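Local coordinates for protein NleG5-1 effector (Enterobacteria phage YYZ-2008, PDB 5VGC) that probably acts as a ubiquitin-protein ligase, a bacterial effector of the NleG family with a RING-related domain, and binds calcium ions, at residues A[48-58]-A[85-96]. The protein carries 1 engineered substitution. Residues are numbered along the deposited sequence; the frame is centred on the assembly and turned at random.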
# COMPACT_ATOMS: atom_id res chain seq x y z
N ILE A 48 2.20 6.65 -30.75
CA ILE A 48 1.55 6.63 -29.45
C ILE A 48 0.92 5.25 -29.25
O ILE A 48 0.08 4.82 -30.07
CB ILE A 48 0.47 7.72 -29.33
CG1 ILE A 48 1.00 9.09 -29.77
CG2 ILE A 48 -0.06 7.80 -27.91
CD1 ILE A 48 2.33 9.51 -29.18
N ARG A 49 1.33 4.58 -28.17
CA ARG A 49 0.71 3.32 -27.73
C ARG A 49 0.03 3.53 -26.37
O ARG A 49 0.48 4.39 -25.57
CB ARG A 49 1.76 2.22 -27.60
CG ARG A 49 2.36 1.79 -28.93
CD ARG A 49 3.69 1.07 -28.79
NE ARG A 49 4.52 1.23 -29.98
CZ ARG A 49 5.82 0.93 -30.06
NH1 ARG A 49 6.48 0.44 -29.01
NH2 ARG A 49 6.47 1.13 -31.21
N PRO A 50 -1.04 2.77 -26.11
CA PRO A 50 -1.73 2.87 -24.83
C PRO A 50 -0.90 2.18 -23.75
O PRO A 50 -0.37 1.09 -23.99
CB PRO A 50 -3.04 2.11 -25.08
CG PRO A 50 -2.68 1.07 -26.08
CD PRO A 50 -1.64 1.72 -26.96
N MET A 51 -0.79 2.80 -22.58
CA MET A 51 -0.01 2.22 -21.49
C MET A 51 -0.79 1.11 -20.82
O MET A 51 -1.98 0.93 -21.07
CB MET A 51 0.37 3.29 -20.46
CG MET A 51 1.36 4.31 -21.01
SD MET A 51 1.96 5.44 -19.74
CE MET A 51 3.12 4.33 -18.92
N GLN A 52 -0.09 0.38 -19.97
CA GLN A 52 -0.66 -0.77 -19.28
C GLN A 52 -1.83 -0.33 -18.39
O GLN A 52 -2.78 -1.08 -18.19
CB GLN A 52 0.40 -1.53 -18.45
CG GLN A 52 1.64 -1.97 -19.23
CD GLN A 52 2.72 -0.89 -19.35
OE1 GLN A 52 2.43 0.30 -19.57
NE2 GLN A 52 3.98 -1.31 -19.23
N VAL A 53 -1.75 0.90 -17.87
CA VAL A 53 -2.83 1.50 -17.09
C VAL A 53 -3.84 2.12 -18.05
O VAL A 53 -3.46 2.71 -19.07
CB VAL A 53 -2.32 2.61 -16.15
CG1 VAL A 53 -3.43 3.12 -15.24
CG2 VAL A 53 -1.16 2.10 -15.29
N ASN A 54 -5.11 2.01 -17.69
CA ASN A 54 -6.20 2.52 -18.53
C ASN A 54 -6.19 4.05 -18.52
O ASN A 54 -6.07 4.66 -17.46
CB ASN A 54 -7.57 2.00 -18.05
CG ASN A 54 -7.67 0.47 -18.08
OD1 ASN A 54 -7.04 -0.20 -18.89
ND2 ASN A 54 -8.49 -0.07 -17.18
N GLY A 55 -6.32 4.64 -19.70
CA GLY A 55 -6.43 6.09 -19.86
C GLY A 55 -5.12 6.85 -20.06
O GLY A 55 -5.15 8.08 -20.21
N TYR A 56 -4.00 6.14 -20.07
CA TYR A 56 -2.69 6.78 -20.22
C TYR A 56 -2.00 6.28 -21.47
O TYR A 56 -2.18 5.13 -21.88
CB TYR A 56 -1.81 6.54 -19.00
CG TYR A 56 -2.37 7.16 -17.74
CD1 TYR A 56 -1.99 8.43 -17.32
CD2 TYR A 56 -3.28 6.46 -16.97
CE1 TYR A 56 -2.50 8.97 -16.17
CE2 TYR A 56 -3.79 7.00 -15.80
CZ TYR A 56 -3.41 8.26 -15.41
OH TYR A 56 -3.92 8.78 -14.26
N PHE A 57 -1.20 7.16 -22.07
CA PHE A 57 -0.63 6.95 -23.38
C PHE A 57 0.86 7.26 -23.34
O PHE A 57 1.31 8.11 -22.57
CB PHE A 57 -1.34 7.81 -24.42
CG PHE A 57 -2.82 7.61 -24.45
CD1 PHE A 57 -3.38 6.56 -25.18
CD2 PHE A 57 -3.66 8.44 -23.73
CE1 PHE A 57 -4.76 6.37 -25.20
CE2 PHE A 57 -5.03 8.25 -23.74
CZ PHE A 57 -5.59 7.22 -24.48
N MET A 58 1.60 6.56 -24.19
CA MET A 58 3.04 6.55 -24.15
C MET A 58 3.54 6.69 -25.57
O MET A 58 3.06 5.97 -26.47
CB MET A 58 3.50 5.23 -23.50
CG MET A 58 4.87 4.67 -23.84
SD MET A 58 5.16 3.14 -22.89
CE MET A 58 3.83 2.05 -23.43
N LEU A 85 -2.43 14.48 -23.78
CA LEU A 85 -3.29 13.29 -23.71
C LEU A 85 -3.62 12.75 -22.30
O LEU A 85 -4.77 12.41 -22.02
CB LEU A 85 -2.69 12.15 -24.54
CG LEU A 85 -2.63 12.38 -26.04
CD1 LEU A 85 -1.76 11.32 -26.70
CD2 LEU A 85 -4.03 12.35 -26.62
N ASN A 86 -2.63 12.65 -21.42
CA ASN A 86 -2.77 11.88 -20.18
C ASN A 86 -3.57 12.58 -19.07
O ASN A 86 -3.64 13.81 -19.02
CB ASN A 86 -1.38 11.51 -19.64
CG ASN A 86 -0.68 10.47 -20.51
OD1 ASN A 86 -1.31 9.76 -21.30
ND2 ASN A 86 0.63 10.38 -20.36
N HIS A 87 -4.14 11.78 -18.17
CA HIS A 87 -4.81 12.31 -16.98
C HIS A 87 -3.75 12.90 -16.04
O HIS A 87 -2.65 12.34 -15.91
CB HIS A 87 -5.58 11.24 -16.23
CG HIS A 87 -6.62 10.55 -17.05
ND1 HIS A 87 -7.91 11.03 -17.21
CD2 HIS A 87 -6.56 9.39 -17.74
CE1 HIS A 87 -8.59 10.20 -17.99
NE2 HIS A 87 -7.80 9.20 -18.32
N GLY A 88 -4.08 14.03 -15.42
CA GLY A 88 -3.15 14.77 -14.58
C GLY A 88 -2.01 15.47 -15.30
O GLY A 88 -1.09 15.97 -14.66
N SER A 89 -2.06 15.52 -16.63
CA SER A 89 -1.01 16.13 -17.44
C SER A 89 0.36 15.51 -17.15
O SER A 89 1.39 16.19 -17.14
CB SER A 89 -1.02 17.66 -17.27
OG SER A 89 -2.36 18.17 -17.36
N LEU A 90 0.36 14.20 -16.92
CA LEU A 90 1.56 13.43 -16.63
C LEU A 90 2.23 12.92 -17.90
O LEU A 90 1.55 12.58 -18.86
CB LEU A 90 1.20 12.22 -15.76
CG LEU A 90 0.50 12.49 -14.43
CD1 LEU A 90 0.04 11.18 -13.82
CD2 LEU A 90 1.41 13.25 -13.47
N THR A 91 3.56 12.86 -17.88
CA THR A 91 4.29 12.03 -18.85
C THR A 91 4.17 10.54 -18.50
O THR A 91 3.87 10.17 -17.37
CB THR A 91 5.79 12.36 -18.88
OG1 THR A 91 6.39 12.15 -17.59
CG2 THR A 91 6.00 13.80 -19.32
N SER A 92 4.42 9.69 -19.48
CA SER A 92 4.42 8.24 -19.28
C SER A 92 5.44 7.78 -18.23
O SER A 92 5.17 6.87 -17.42
CB SER A 92 4.69 7.50 -20.59
OG SER A 92 5.89 7.91 -21.18
N ARG A 93 6.60 8.42 -18.23
CA ARG A 93 7.64 8.14 -17.23
C ARG A 93 7.08 8.34 -15.81
O ARG A 93 7.22 7.47 -14.92
CB ARG A 93 8.85 9.03 -17.52
CG ARG A 93 10.20 8.49 -17.07
CD ARG A 93 11.25 9.59 -17.03
NE ARG A 93 10.80 10.64 -16.12
CZ ARG A 93 10.92 10.64 -14.79
NH1 ARG A 93 10.44 11.67 -14.10
NH2 ARG A 93 11.51 9.63 -14.14
N GLU A 94 6.42 9.48 -15.60
CA GLU A 94 5.84 9.80 -14.29
C GLU A 94 4.78 8.78 -13.89
O GLU A 94 4.72 8.33 -12.73
CB GLU A 94 5.23 11.21 -14.29
CG GLU A 94 6.26 12.33 -14.38
CD GLU A 94 5.67 13.68 -14.80
OE1 GLU A 94 4.62 13.68 -15.48
OE2 GLU A 94 6.26 14.73 -14.45
N VAL A 95 3.97 8.42 -14.88
CA VAL A 95 2.96 7.37 -14.71
C VAL A 95 3.64 6.08 -14.21
O VAL A 95 3.25 5.53 -13.17
CB VAL A 95 2.18 7.13 -16.02
CG1 VAL A 95 1.24 5.93 -15.91
CG2 VAL A 95 1.38 8.36 -16.42
N THR A 96 4.66 5.63 -14.96
CA THR A 96 5.43 4.47 -14.55
C THR A 96 5.98 4.62 -13.12
O THR A 96 5.88 3.68 -12.32
CB THR A 96 6.57 4.14 -15.55
OG1 THR A 96 6.01 3.71 -16.80
CG2 THR A 96 7.52 3.04 -15.03
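With chi1 of N86 at -69°, CG lies anti to its carbonyl carbon, and a small chi2 lays the amide alongside the backbone of F57; F57, its CG likewise anti to the carbonyl carbon (chi1 -55°), has its ring plane only 13° from that of the amide. N86 OD1 accepts from F57 N at 2.7 Å, the donor tilted out of the carbonyl plane, and also meets the edge of the F57 ring. N86 ND2 donates to F57 O at 3.2 Å, in that carbonyl's plane. A second bond runs from N86 ND2 to L90 O at 2.8 Å. The buried amide thus pairs with both backbone polar atoms of F57, as a neighbouring strand would, and its second N-H holds L90 O in the connection between helices 68-85 and 92-102.

F57 starts the last strand of a three-stranded antiparallel sheet, entered through a type II turn from V53 to Y56, and the contact joins this hairpin to the helix-helix connection. The Y56 ring is covered on one face by the edge of H87, an edge-to-face pair with centroids 5.3 Å apart; V95 CG1 lies over the opposite face, and V95 CG2 reaches Y56 CD1 at 3.5 Å. The Y56 hydroxyl bonds to L110 O of the second subunit, and Y113 of the second subunit stacks on H87. At the first turn of helix 92-102, M51, bent at chi3, rests its SD on S92 CB at 3.5 Å and puts CE against V95 CG1 and T96 OG1. T91 and E94 form a capping box at the start of this helix, T91 N donating to E94 OE1.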